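Local coordinates for uncharacterized protein (Aeromonas hydrophila J-1, PDB 6R1J) that serves as AhlC, one of the three components of the alpha-pore-forming toxin AHL, here in its soluble form, at residues L26-N29 against A30-Q34; L62-Q65 against L66-Q69; A170-L173 against T174-N178; V180-L183 against E184-N188. The protein carries 3 engineered substitutions. All coordinates share one frame; numbering follows the deposited sequence.

Interaction 1 of 4, residues L26-N29 against A30-Q34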
ATOM      1  N   LEU A  26     -15.403 -14.033   5.074  1.00 42.04           N
ATOM      2  CA  LEU A  26     -13.947 -14.253   4.932  1.00 39.62           C
ATOM      3  C   LEU A  26     -13.614 -15.688   5.332  1.00 38.74           C
ATOM      4  O   LEU A  26     -14.399 -16.376   5.979  1.00 37.18           O
ATOM      5  CB  LEU A  26     -13.185 -13.197   5.751  1.00 42.01           C
ATOM      6  CG  LEU A  26     -13.286 -11.767   5.214  1.00 45.44           C
ATOM      7  CD1 LEU A  26     -12.597 -10.781   6.156  1.00 53.01           C
ATOM      8  CD2 LEU A  26     -12.694 -11.652   3.800  1.00 52.15           C
ATOM      9  N   PRO A  27     -12.444 -16.186   4.926  1.00 35.41           N
ATOM     10  CA  PRO A  27     -12.049 -17.547   5.263  1.00 41.66           C
ATOM     11  C   PRO A  27     -11.662 -17.769   6.721  1.00 39.68           C
ATOM     12  O   PRO A  27     -11.530 -16.808   7.502  1.00 32.95           O
ATOM     13  CB  PRO A  27     -10.832 -17.817   4.371  1.00 44.37           C
ATOM     14  CG  PRO A  27     -10.296 -16.440   4.025  1.00 42.24           C
ATOM     15  CD  PRO A  27     -11.505 -15.536   3.991  1.00 41.38           C
ATOM     16  N   GLN A  28     -11.432 -19.046   7.031  1.00 34.59           N
ATOM     17  CA  GLN A  28     -11.187 -19.532   8.403  1.00 36.95           C
ATOM     18  C   GLN A  28     -10.087 -18.687   9.079  1.00 36.51           C
ATOM     19  O   GLN A  28     -10.288 -18.326  10.242  1.00 33.56           O
ATOM     20  CB  GLN A  28     -10.783 -21.008   8.422  1.00 35.60           C
ATOM     21  CG  GLN A  28     -10.568 -21.519   9.837  1.00 36.21           C
ATOM     22  CD  GLN A  28     -11.862 -21.580  10.610  1.00 40.90           C
ATOM     23  OE1 GLN A  28     -12.861 -22.109  10.108  1.00 41.31           O
ATOM     24  NE2 GLN A  28     -11.868 -21.057  11.834  1.00 35.13           N
ATOM     25  N   ASN A  29      -8.967 -18.395   8.411  1.00 34.19           N
ATOM     26  CA  ASN A  29      -7.871 -17.627   9.070  1.00 32.12           C
ATOM     27  C   ASN A  29      -8.365 -16.243   9.530  1.00 28.57           C
ATOM     28  O   ASN A  29      -7.815 -15.788  10.557  1.00 34.36           O
ATOM     29  CB  ASN A  29      -6.604 -17.524   8.227  1.00 31.31           C
ATOM     30  CG  ASN A  29      -5.954 -18.872   7.990  1.00 30.95           C
ATOM     31  OD1 ASN A  29      -5.343 -19.446   8.881  1.00 35.32           O
ATOM     32  ND2 ASN A  29      -6.075 -19.358   6.784  1.00 32.36           N
ATOM     33  N   ALA A  30      -9.301 -15.605   8.816  1.00 33.12           N
ATOM     34  CA  ALA A  30      -9.902 -14.298   9.179  1.00 33.56           C
ATOM     35  C   ALA A  30     -10.779 -14.490  10.418  1.00 38.28           C
ATOM     36  O   ALA A  30     -10.702 -13.705  11.373  1.00 31.99           O
ATOM     37  CB  ALA A  30     -10.687 -13.749   8.034  1.00 35.19           C
ATOM     38  N   VAL A  31     -11.569 -15.559  10.435  1.00 34.25           N
ATOM     39  CA  VAL A  31     -12.392 -15.899  11.621  1.00 33.78           C
ATOM     40  C   VAL A  31     -11.473 -16.204  12.810  1.00 26.13           C
ATOM     41  O   VAL A  31     -11.831 -15.817  13.929  1.00 32.91           O
ATOM     42  CB  VAL A  31     -13.374 -17.047  11.321  1.00 34.91           C
ATOM     43  CG1 VAL A  31     -14.168 -17.398  12.561  1.00 34.44           C
ATOM     44  CG2 VAL A  31     -14.317 -16.660  10.209  1.00 35.19           C
ATOM     45  N   ASN A  32     -10.330 -16.861  12.612  1.00 28.95           N
ATOM     46  CA  ASN A  32      -9.341 -17.104  13.681  1.00 30.69           C
ATOM     47  C   ASN A  32      -8.934 -15.775  14.344  1.00 35.85           C
ATOM     48  O   ASN A  32      -8.948 -15.691  15.565  1.00 32.96           O
ATOM     49  CB  ASN A  32      -8.098 -17.798  13.161  1.00 31.27           C
ATOM     50  CG  ASN A  32      -8.332 -19.239  12.734  1.00 38.67           C
ATOM     51  OD1 ASN A  32      -9.433 -19.774  12.895  1.00 32.87           O
ATOM     52  ND2 ASN A  32      -7.316 -19.830  12.131  1.00 29.58           N
ATOM     53  N   ILE A  33      -8.637 -14.754  13.548  1.00 35.28           N
ATOM     54  CA  ILE A  33      -8.176 -13.425  14.070  1.00 33.00           C
ATOM     55  C   ILE A  33      -9.351 -12.743  14.765  1.00 31.80           C
ATOM     56  O   ILE A  33      -9.130 -12.116  15.822  1.00 31.26           O
ATOM     57  CB  ILE A  33      -7.629 -12.564  12.908  1.00 31.26           C
ATOM     58  CG1 ILE A  33      -6.407 -13.218  12.299  1.00 33.60           C
ATOM     59  CG2 ILE A  33      -7.337 -11.147  13.371  1.00 37.17           C
ATOM     60  CD1 ILE A  33      -5.934 -12.601  10.998  1.00 34.50           C
ATOM     61  N   GLN A  34     -10.534 -12.776  14.150  1.00 33.02           N
ATOM     62  CA  GLN A  34     -11.762 -12.137  14.714  1.00 32.72           C
ATOM     63  C   GLN A  34     -11.988 -12.686  16.124  1.00 34.47           C
ATOM     64  O   GLN A  34     -12.288 -11.893  17.067  1.00 36.46           O
ATOM     65  CB  GLN A  34     -12.999 -12.386  13.846  1.00 32.72           C
ATOM     66  CG  GLN A  34     -13.017 -11.579  12.542  1.00 37.86           C
ATOM     67  CD  GLN A  34     -14.286 -11.749  11.741  1.00 38.46           C
ATOM     68  OE1 GLN A  34     -14.807 -12.852  11.659  1.00 40.63           O
ATOM     69  NE2 GLN A  34     -14.811 -10.674  11.152  1.00 35.71           N
TER
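Gln28 reaches along the surface of the first helical turn to Asn32, four residues on. From CB its chain sets off with CG anti to the backbone N (chi1 -178°), then bends at chi2, and the chain meets that of Asn32 at about a right angle. CG already lies 3.7 Å from Asn32 OD1, and CD is nearly as close. At the tip, NE2 of Gln28 donates to OD1 of Asn32 over 2.9 Å in an almost perfectly straight bond (178°). The acceptor lies in the plane of the glutamine amide, although the two amide planes are turned 44° apart. A long glutamine can bridge the one-turn gap to a short asparagine.

This is the start of a helix, with Pro27 at the N-cap. Proline suits a helix start, where no preceding turn asks for its missing N-H or meets its ring. Pro27 O accepts from Val31 N at 3.2 Å, and a weaker, bent bond comes from Ala30 N. On the inner side, CB of Leu26 presses on CB of Ala30 at 3.4 Å, tighter than usual for two carbons, a fit that suits a residue as small as alanine.

Helix 163-236 covers this apolar side through Phe200, which meets Leu26 and Ala30. Helix 78-157 flanks Asn29 and Ile33, and its Asp116 accepts a hydrogen bond from Asn32 ND2.

Interaction 2 of 4, residues L62-Q65 against L66-Q69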
ATOM      1  N   LEU A  62       7.042   1.991  46.946  1.00 35.34           N
ATOM      2  CA  LEU A  62       8.504   1.797  47.030  1.00 33.64           C
ATOM      3  C   LEU A  62       9.240   3.145  46.907  1.00 32.09           C
ATOM      4  O   LEU A  62      10.288   3.285  47.543  1.00 29.79           O
ATOM      5  CB  LEU A  62       8.983   0.785  45.986  1.00 35.05           C
ATOM      6  CG  LEU A  62      10.477   0.478  46.034  1.00 34.95           C
ATOM      7  CD1 LEU A  62      10.913  -0.017  47.397  1.00 37.29           C
ATOM      8  CD2 LEU A  62      10.846  -0.530  44.965  1.00 37.21           C
ATOM      9  N   GLU A  63       8.750   4.082  46.090  1.00 33.97           N
ATOM     10  CA  GLU A  63       9.376   5.424  45.966  1.00 33.24           C
ATOM     11  C   GLU A  63       9.497   6.071  47.362  1.00 35.32           C
ATOM     12  O   GLU A  63      10.624   6.533  47.712  1.00 37.24           O
ATOM     13  CB  GLU A  63       8.571   6.341  45.056  1.00 35.37           C
ATOM     14  CG  GLU A  63       9.164   7.731  44.972  1.00 38.40           C
ATOM     15  CD  GLU A  63       8.369   8.731  44.134  1.00 37.72           C
ATOM     16  OE1 GLU A  63       8.992   9.619  43.593  1.00 41.86           O
ATOM     17  OE2 GLU A  63       7.165   8.542  43.966  1.00 46.45           O
ATOM     18  N   LEU A  64       8.428   6.045  48.149  1.00 37.97           N
ATOM     19  CA  LEU A  64       8.451   6.663  49.513  1.00 43.50           C
ATOM     20  C   LEU A  64       9.363   5.842  50.458  1.00 43.06           C
ATOM     21  O   LEU A  64      10.187   6.412  51.187  1.00 37.75           O
ATOM     22  CB  LEU A  64       7.002   6.761  49.989  1.00 44.34           C
ATOM     23  CG  LEU A  64       6.773   7.398  51.359  1.00 45.63           C
ATOM     24  CD1 LEU A  64       7.457   8.753  51.453  1.00 55.43           C
ATOM     25  CD2 LEU A  64       5.278   7.522  51.619  1.00 52.14           C
ATOM     26  N   GLN A  65       9.325   4.514  50.376  1.00 39.46           N
ATOM     27  CA  GLN A  65      10.206   3.643  51.185  1.00 38.49           C
ATOM     28  C   GLN A  65      11.661   3.990  50.894  1.00 34.52           C
ATOM     29  O   GLN A  65      12.430   4.126  51.853  1.00 35.40           O
ATOM     30  CB  GLN A  65       9.925   2.171  50.924  1.00 39.90           C
ATOM     31  CG  GLN A  65       8.609   1.658  51.481  1.00 46.05           C
ATOM     32  CD  GLN A  65       8.326   0.251  50.994  1.00 50.69           C
ATOM     33  OE1 GLN A  65       8.749  -0.151  49.905  1.00 43.64           O
ATOM     34  NE2 GLN A  65       7.556  -0.496  51.773  1.00 52.86           N
ATOM     35  N   LEU A  66      12.028   4.171  49.621  1.00 30.50           N
ATOM     36  CA  LEU A  66      13.420   4.492  49.270  1.00 31.96           C
ATOM     37  C   LEU A  66      13.777   5.906  49.753  1.00 33.07           C
ATOM     38  O   LEU A  66      14.892   6.060  50.233  1.00 33.63           O
ATOM     39  CB  LEU A  66      13.664   4.310  47.770  1.00 34.32           C
ATOM     40  CG  LEU A  66      13.543   2.846  47.283  1.00 35.06           C
ATOM     41  CD1 LEU A  66      13.651   2.776  45.754  1.00 32.55           C
ATOM     42  CD2 LEU A  66      14.613   1.995  47.910  1.00 35.37           C
ATOM     43  N   THR A  67      12.917   6.905  49.586  1.00 33.47           N
ATOM     44  CA  THR A  67      13.283   8.281  50.042  1.00 31.81           C
ATOM     45  C   THR A  67      13.480   8.260  51.587  1.00 31.12           C
ATOM     46  O   THR A  67      14.426   8.889  52.061  1.00 35.74           O
ATOM     47  CB  THR A  67      12.271   9.300  49.513  1.00 31.89           C
ATOM     48  OG1 THR A  67      10.971   8.927  49.968  1.00 34.02           O
ATOM     49  CG2 THR A  67      12.258   9.410  48.005  1.00 34.23           C
ATOM     50  N   GLN A  68      12.646   7.518  52.309  1.00 35.40           N
ATOM     51  CA  GLN A  68      12.728   7.350  53.787  1.00 38.98           C
ATOM     52  C   GLN A  68      14.051   6.681  54.131  1.00 40.23           C
ATOM     53  O   GLN A  68      14.753   7.240  54.965  1.00 37.49           O
ATOM     54  CB  GLN A  68      11.491   6.650  54.348  1.00 40.43           C
ATOM     55  CG  GLN A  68      10.255   7.519  54.308  1.00 43.96           C
ATOM     56  CD  GLN A  68       8.953   6.809  54.588  1.00 45.10           C
ATOM     57  OE1 GLN A  68       8.805   5.604  54.427  1.00 53.15           O
ATOM     58  NE2 GLN A  68       7.957   7.579  54.962  1.00 53.64           N
ATOM     59  N   GLN A  69      14.487   5.643  53.402  1.00 37.96           N
ATOM     60  CA  GLN A  69      15.827   5.077  53.638  1.00 32.46           C
ATOM     61  C   GLN A  69      16.901   6.115  53.367  1.00 32.72           C
ATOM     62  O   GLN A  69      17.886   6.169  54.119  1.00 33.64           O
ATOM     63  CB  GLN A  69      16.176   3.852  52.779  1.00 36.74           C
ATOM     64  CG  GLN A  69      15.379   2.615  53.126  1.00 35.38           C
ATOM     65  CD  GLN A  69      15.735   2.098  54.496  1.00 36.69           C
ATOM     66  OE1 GLN A  69      16.898   2.096  54.879  1.00 43.50           O
ATOM     67  NE2 GLN A  69      14.720   1.669  55.225  1.00 39.46           N
TER
HETATM   68  O   HOH W   1      11.851   2.718  54.362  1.00 43.44           O
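Leu62 and Leu66, one turn apart on the same helix, carry the apolar part of this contact. CD1 of Leu62 comes within 3.9 Å of CG of Leu66, the two branched chains slanting across one another. Two leucines suit this buried stripe, because helix 244-264 meets it with Val258 against Leu62 and Phe251 against Leu66. On the outer surface, CG and CD1 of Leu64 meet the amide end of Gln68 where the two chains cross at a slant, Leu64 CD1 lying 3.7 Å from Gln68 NE2, which may shield part of an exposed leucine from solvent.

The backbone bonds are the regular i to i+4 ladder of an alpha-helix, here near the end of helix 28-70 within a long bundle of helices. Each carbonyl from Leu62 to Gln65 accepts the N-H four residues further on.

Added to these are side-chain and water bonds. Thr67 turns its hydroxyl back to the preceding turn, OG1 standing between the backbone N and the carbonyl carbon (chi1 58°), and OG1 donates to Leu64 O at 2.9 Å. That carbonyl is thus gripped twice: Gln68 N approaches end-on, while the hydroxyl comes from the flank at a C=O...O angle of 109°. A water donates to Gln65 O at 2.9 Å and accepts from Gln69 NE2 at 3.2 Å.

Glu63 pairs with helix 244-264: OE1 in a salt bridge with Arg259, OE2 in a hydrogen bond with Gln262 NE2.

Interaction 3 of 4, residues A170-L173 against T174-N178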
ATOM      1  N   ALA A 170     -26.866 -19.256 -34.163  1.00 58.45           N
ATOM      2  CA  ALA A 170     -27.704 -18.546 -33.157  1.00 63.89           C
ATOM      3  C   ALA A 170     -27.592 -19.202 -31.769  1.00 70.88           C
ATOM      4  O   ALA A 170     -27.628 -18.451 -30.753  1.00 60.82           O
ATOM      5  CB  ALA A 170     -29.150 -18.537 -33.597  1.00 60.00           C
ATOM      6  N   VAL A 171     -27.543 -20.544 -31.731  1.00 68.12           N
ATOM      7  CA  VAL A 171     -27.452 -21.373 -30.490  1.00 61.30           C
ATOM      8  C   VAL A 171     -26.020 -21.290 -29.956  1.00 61.35           C
ATOM      9  O   VAL A 171     -25.865 -21.191 -28.729  1.00 50.96           O
ATOM     10  CB  VAL A 171     -27.846 -22.844 -30.725  1.00 60.88           C
ATOM     11  CG1 VAL A 171     -27.525 -23.722 -29.520  1.00 54.52           C
ATOM     12  CG2 VAL A 171     -29.308 -22.987 -31.124  1.00 61.11           C
ATOM     13  N   THR A 172     -25.011 -21.388 -30.826  1.00 52.74           N
ATOM     14  CA  THR A 172     -23.584 -21.268 -30.417  1.00 53.81           C
ATOM     15  C   THR A 172     -23.327 -19.870 -29.819  1.00 50.76           C
ATOM     16  O   THR A 172     -22.585 -19.779 -28.835  1.00 58.42           O
ATOM     17  CB  THR A 172     -22.628 -21.500 -31.597  1.00 57.62           C
ATOM     18  OG1 THR A 172     -23.062 -22.635 -32.358  1.00 63.04           O
ATOM     19  CG2 THR A 172     -21.199 -21.705 -31.146  1.00 61.64           C
ATOM     20  N   LEU A 173     -23.900 -18.832 -30.425  1.00 45.93           N
ATOM     21  CA  LEU A 173     -23.700 -17.410 -30.055  1.00 61.43           C
ATOM     22  C   LEU A 173     -24.233 -17.211 -28.626  1.00 55.35           C
ATOM     23  O   LEU A 173     -23.484 -16.706 -27.796  1.00 49.18           O
ATOM     24  CB  LEU A 173     -24.406 -16.527 -31.094  1.00 63.12           C
ATOM     25  CG  LEU A 173     -24.018 -15.048 -31.103  1.00 75.77           C
ATOM     26  CD1 LEU A 173     -22.593 -14.872 -31.605  1.00 74.92           C
ATOM     27  CD2 LEU A 173     -24.980 -14.238 -31.965  1.00 76.45           C
ATOM     28  N   THR A 174     -25.463 -17.656 -28.333  1.00 58.46           N
ATOM     29  CA  THR A 174     -26.065 -17.604 -26.969  1.00 58.02           C
ATOM     30  C   THR A 174     -25.118 -18.272 -25.965  1.00 61.31           C
ATOM     31  O   THR A 174     -24.805 -17.628 -24.952  1.00 67.58           O
ATOM     32  CB  THR A 174     -27.446 -18.270 -26.917  1.00 61.39           C
ATOM     33  OG1 THR A 174     -28.262 -17.515 -27.806  1.00 57.96           O
ATOM     34  CG2 THR A 174     -28.068 -18.299 -25.532  1.00 59.45           C
ATOM     35  N   GLN A 175     -24.659 -19.497 -26.243  1.00 55.63           N
ATOM     36  CA  GLN A 175     -23.766 -20.276 -25.332  1.00 58.26           C
ATOM     37  C   GLN A 175     -22.474 -19.486 -25.058  1.00 59.62           C
ATOM     38  O   GLN A 175     -22.062 -19.394 -23.885  1.00 46.20           O
ATOM     39  CB  GLN A 175     -23.437 -21.657 -25.919  1.00 66.62           C
ATOM     40  CG  GLN A 175     -24.662 -22.536 -26.194  1.00 74.19           C
ATOM     41  CD  GLN A 175     -25.435 -22.884 -24.942  1.00 80.93           C
ATOM     42  OE1 GLN A 175     -24.858 -23.209 -23.897  1.00 65.47           O
ATOM     43  NE2 GLN A 175     -26.756 -22.837 -25.042  1.00 82.45           N
ATOM     44  N   THR A 176     -21.835 -18.950 -26.099  1.00 58.29           N
ATOM     45  CA  THR A 176     -20.540 -18.212 -25.999  1.00 57.49           C
ATOM     46  C   THR A 176     -20.763 -16.893 -25.244  1.00 50.53           C
ATOM     47  O   THR A 176     -19.890 -16.514 -24.459  1.00 49.36           O
ATOM     48  CB  THR A 176     -19.924 -17.987 -27.388  1.00 58.41           C
ATOM     49  OG1 THR A 176     -19.848 -19.262 -28.028  1.00 48.54           O
ATOM     50  CG2 THR A 176     -18.548 -17.351 -27.348  1.00 53.74           C
ATOM     51  N   GLN A 177     -21.900 -16.238 -25.467  1.00 52.22           N
ATOM     52  CA  GLN A 177     -22.281 -14.980 -24.783  1.00 61.06           C
ATOM     53  C   GLN A 177     -22.386 -15.280 -23.273  1.00 68.62           C
ATOM     54  O   GLN A 177     -21.716 -14.567 -22.496  1.00 59.59           O
ATOM     55  CB  GLN A 177     -23.544 -14.402 -25.433  1.00 68.40           C
ATOM     56  CG  GLN A 177     -24.169 -13.236 -24.668  1.00 86.61           C
ATOM     57  CD  GLN A 177     -23.299 -12.000 -24.534  1.00 99.02           C
ATOM     58  OE1 GLN A 177     -22.115 -11.988 -24.880  1.00105.93           O
ATOM     59  NE2 GLN A 177     -23.894 -10.933 -24.019  1.00 99.72           N
ATOM     60  N   ASN A 178     -23.136 -16.327 -22.879  1.00 63.12           N
ATOM     61  CA  ASN A 178     -23.324 -16.764 -21.465  1.00 64.38           C
ATOM     62  C   ASN A 178     -21.976 -17.167 -20.854  1.00 60.76           C
ATOM     63  O   ASN A 178     -21.834 -17.014 -19.623  1.00 59.67           O
ATOM     64  CB  ASN A 178     -24.284 -17.944 -21.319  1.00 62.50           C
ATOM     65  CG  ASN A 178     -25.670 -17.639 -21.846  1.00 64.99           C
ATOM     66  OD1 ASN A 178     -25.997 -16.489 -22.149  1.00 70.93           O
ATOM     67  ND2 ASN A 178     -26.476 -18.676 -21.974  1.00 59.88           N
TER
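Thr172 and Thr176 stand side by side on one face of helix 163-236, their side chains pointing the same way. CG2 of Thr172 lies 4.2 Å from OG1 of Thr176, so a methyl is set beside a hydroxyl. The hydroxyl itself turns back to the backbone: in Thr176, OG1 lies anti to the carbonyl carbon and beside the backbone N (chi1 -53°), from where it donates to Thr172 O at 2.9 Å. It comes from above the carbonyl plane, whereas Thr176 N donates to the same oxygen at 3.0 Å from nearer that plane.

Thr174 repeats the gesture one turn along from Ala170, with a different approach. Its OG1 meets Ala170 O at 3.2 Å within the carbonyl plane, while the backbone bond from Thr174 N to that oxygen is long and weak. With CG anti to its carbonyl carbon, Gln175 brings CG to 3.1 Å from Val171 O, a close contact of a methylene with a carbonyl. Leu173 faces helix 78-157 and packs on Leu148 and Asn149; Leu148 also touches both Thr172 and Thr176. Gln177 packs on Val263 of the second subunit.

The chemistry implies that threonine can place a hydroxyl at the buried position of Thr176, against Leu148, because the hydroxyl donates to a carbonyl of its own helix and so needs no acceptor on another helix. Two carbonyls thereby each receive a hydroxyl donor besides their N-H.

Interaction 4 of 4, residues V180-L183 against E184-N188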
ATOM      1  N   VAL A 180     -19.095 -15.667 -21.705  1.00 52.12           N
ATOM      2  CA  VAL A 180     -18.436 -14.340 -21.497  1.00 55.16           C
ATOM      3  C   VAL A 180     -19.036 -13.633 -20.279  1.00 56.56           C
ATOM      4  O   VAL A 180     -18.250 -13.196 -19.414  1.00 53.71           O
ATOM      5  CB  VAL A 180     -18.512 -13.463 -22.757  1.00 51.56           C
ATOM      6  CG1 VAL A 180     -18.211 -11.994 -22.477  1.00 52.99           C
ATOM      7  CG2 VAL A 180     -17.580 -14.006 -23.830  1.00 54.22           C
ATOM      8  N   SER A 181     -20.363 -13.506 -20.216  1.00 56.34           N
ATOM      9  CA  SER A 181     -21.095 -12.855 -19.090  1.00 60.05           C
ATOM     10  C   SER A 181     -20.749 -13.553 -17.769  1.00 59.23           C
ATOM     11  O   SER A 181     -20.626 -12.862 -16.746  1.00 55.14           O
ATOM     12  CB  SER A 181     -22.583 -12.837 -19.303  1.00 61.35           C
ATOM     13  OG  SER A 181     -22.913 -12.013 -20.409  1.00 67.07           O
ATOM     14  N   SER A 182     -20.568 -14.869 -17.786  1.00 54.32           N
ATOM     15  CA  SER A 182     -20.251 -15.657 -16.572  1.00 58.28           C
ATOM     16  C   SER A 182     -18.825 -15.298 -16.114  1.00 60.77           C
ATOM     17  O   SER A 182     -18.636 -14.995 -14.934  1.00 49.04           O
ATOM     18  CB  SER A 182     -20.446 -17.132 -16.801  1.00 51.34           C
ATOM     19  OG  SER A 182     -20.147 -17.875 -15.628  1.00 60.44           O
ATOM     20  N   LEU A 183     -17.858 -15.307 -17.030  1.00 50.28           N
ATOM     21  CA  LEU A 183     -16.447 -15.000 -16.715  1.00 50.61           C
ATOM     22  C   LEU A 183     -16.317 -13.538 -16.265  1.00 52.60           C
ATOM     23  O   LEU A 183     -15.466 -13.285 -15.420  1.00 51.57           O
ATOM     24  CB  LEU A 183     -15.579 -15.326 -17.938  1.00 54.66           C
ATOM     25  CG  LEU A 183     -15.348 -16.819 -18.179  1.00 48.89           C
ATOM     26  CD1 LEU A 183     -14.820 -17.079 -19.591  1.00 50.86           C
ATOM     27  CD2 LEU A 183     -14.393 -17.390 -17.143  1.00 55.23           C
ATOM     28  N   GLU A 184     -17.108 -12.608 -16.797  1.00 48.26           N
ATOM     29  CA  GLU A 184     -17.038 -11.199 -16.341  1.00 56.87           C
ATOM     30  C   GLU A 184     -17.493 -11.163 -14.877  1.00 59.42           C
ATOM     31  O   GLU A 184     -16.853 -10.471 -14.066  1.00 53.65           O
ATOM     32  CB  GLU A 184     -17.916 -10.276 -17.186  1.00 57.52           C
ATOM     33  CG  GLU A 184     -17.358  -9.997 -18.561  1.00 58.90           C
ATOM     34  CD  GLU A 184     -18.329  -9.344 -19.542  1.00 57.13           C
ATOM     35  OE1 GLU A 184     -19.558  -9.337 -19.296  1.00 58.10           O
ATOM     36  OE2 GLU A 184     -17.843  -8.834 -20.550  1.00 59.28           O
ATOM     37  N   GLY A 185     -18.551 -11.910 -14.561  1.00 56.85           N
ATOM     38  CA  GLY A 185     -19.122 -11.981 -13.203  1.00 56.78           C
ATOM     39  C   GLY A 185     -18.130 -12.618 -12.252  1.00 53.56           C
ATOM     40  O   GLY A 185     -18.007 -12.116 -11.116  1.00 50.18           O
ATOM     41  N   GLN A 186     -17.448 -13.678 -12.697  1.00 43.92           N
ATOM     42  CA  GLN A 186     -16.424 -14.387 -11.894  1.00 49.67           C
ATOM     43  C   GLN A 186     -15.224 -13.464 -11.638  1.00 48.79           C
ATOM     44  O   GLN A 186     -14.713 -13.470 -10.503  1.00 45.60           O
ATOM     45  CB  GLN A 186     -15.978 -15.670 -12.583  1.00 51.72           C
ATOM     46  CG  GLN A 186     -17.065 -16.725 -12.585  1.00 56.75           C
ATOM     47  CD  GLN A 186     -16.657 -17.920 -13.407  1.00 61.83           C
ATOM     48  OE1 GLN A 186     -15.575 -18.472 -13.223  1.00 60.86           O
ATOM     49  NE2 GLN A 186     -17.535 -18.324 -14.317  1.00 62.59           N
ATOM     50  N   VAL A 187     -14.770 -12.726 -12.650  1.00 45.38           N
ATOM     51  CA  VAL A 187     -13.629 -11.793 -12.471  1.00 48.89           C
ATOM     52  C   VAL A 187     -14.067 -10.700 -11.487  1.00 49.75           C
ATOM     53  O   VAL A 187     -13.306 -10.445 -10.545  1.00 43.66           O
ATOM     54  CB  VAL A 187     -13.114 -11.231 -13.802  1.00 50.13           C
ATOM     55  CG1 VAL A 187     -12.145 -10.067 -13.599  1.00 51.80           C
ATOM     56  CG2 VAL A 187     -12.459 -12.333 -14.615  1.00 47.87           C
ATOM     57  N   ASN A 188     -15.264 -10.142 -11.650  1.00 47.24           N
ATOM     58  CA  ASN A 188     -15.773  -9.078 -10.745  1.00 53.11           C
ATOM     59  C   ASN A 188     -15.798  -9.628  -9.311  1.00 50.76           C
ATOM     60  O   ASN A 188     -15.367  -8.920  -8.374  1.00 41.03           O
ATOM     61  CB  ASN A 188     -17.154  -8.564 -11.162  1.00 53.60           C
ATOM     62  CG  ASN A 188     -17.468  -7.210 -10.542  1.00 50.67           C
ATOM     63  OD1 ASN A 188     -16.841  -6.227 -10.904  1.00 49.94           O
ATOM     64  ND2 ASN A 188     -18.477  -7.126  -9.691  1.00 41.84           N
TER
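Val180 and Glu184 make the close-packed side of this helical contact. The glutamate chain runs extended past the valine: CG of Glu184 is 3.4 Å from Val180 O, and its OE2 3.7 Å from Val180 CG1. A long stem suits this position: its CG passes close to Val180 O and carries the carboxylate across the valine methyl to Arg142 of helix 78-157, which forms a salt bridge with OE2. Leu183 and Val187 extend the packed side, and CG2 of Val187 approaches Leu183 O at 3.3 Å, next to the backbone bond.

The partly exposed side is held by polar ends. Ser182 directs OG anti to its own N (chi1 -180°), onward along the helix, and Gln186 NE2 donates to it at 3.0 Å. The serine oxygen lies in the plane of the amide, but the bond is bent at 140°, a looser fit than the 2.9 Å backbone bond from Gln186 N to Ser182 O.

Helix 78-157 covers the apolar side, setting Ala141 against Val180, Asn137 against Leu183 and Leu134 against Val187. The second subunit also approaches: its Gln8 hydrogen-bonds Gly185 O and Asn188 ND2, and its His268, from the histidine tag, packs on Ser182.

Overall arrangement
Interaction 1 covers the start of helix 28-70, and the other three lie wholly within helices of an elongated, almost wholly helical chain; they follow one another in series. Interactions 1 and 2 sit near the two ends of helix 28-70, their centres about 50 Å apart. Interactions 3 and 4 adjoin on helix 163-236, with centres about 15 Å apart, on the opposite side of the chain's centre from interaction 2. Interactions 2 and 3 are the farthest separated, at about 89 Å between centres. Interaction 1 lies between, about 27 Å from interaction 4. Helix 78-157 touches every one of them. The contacts thus sample the length of a rod of long helices, consistent with a soluble component of an alpha-pore-forming toxin.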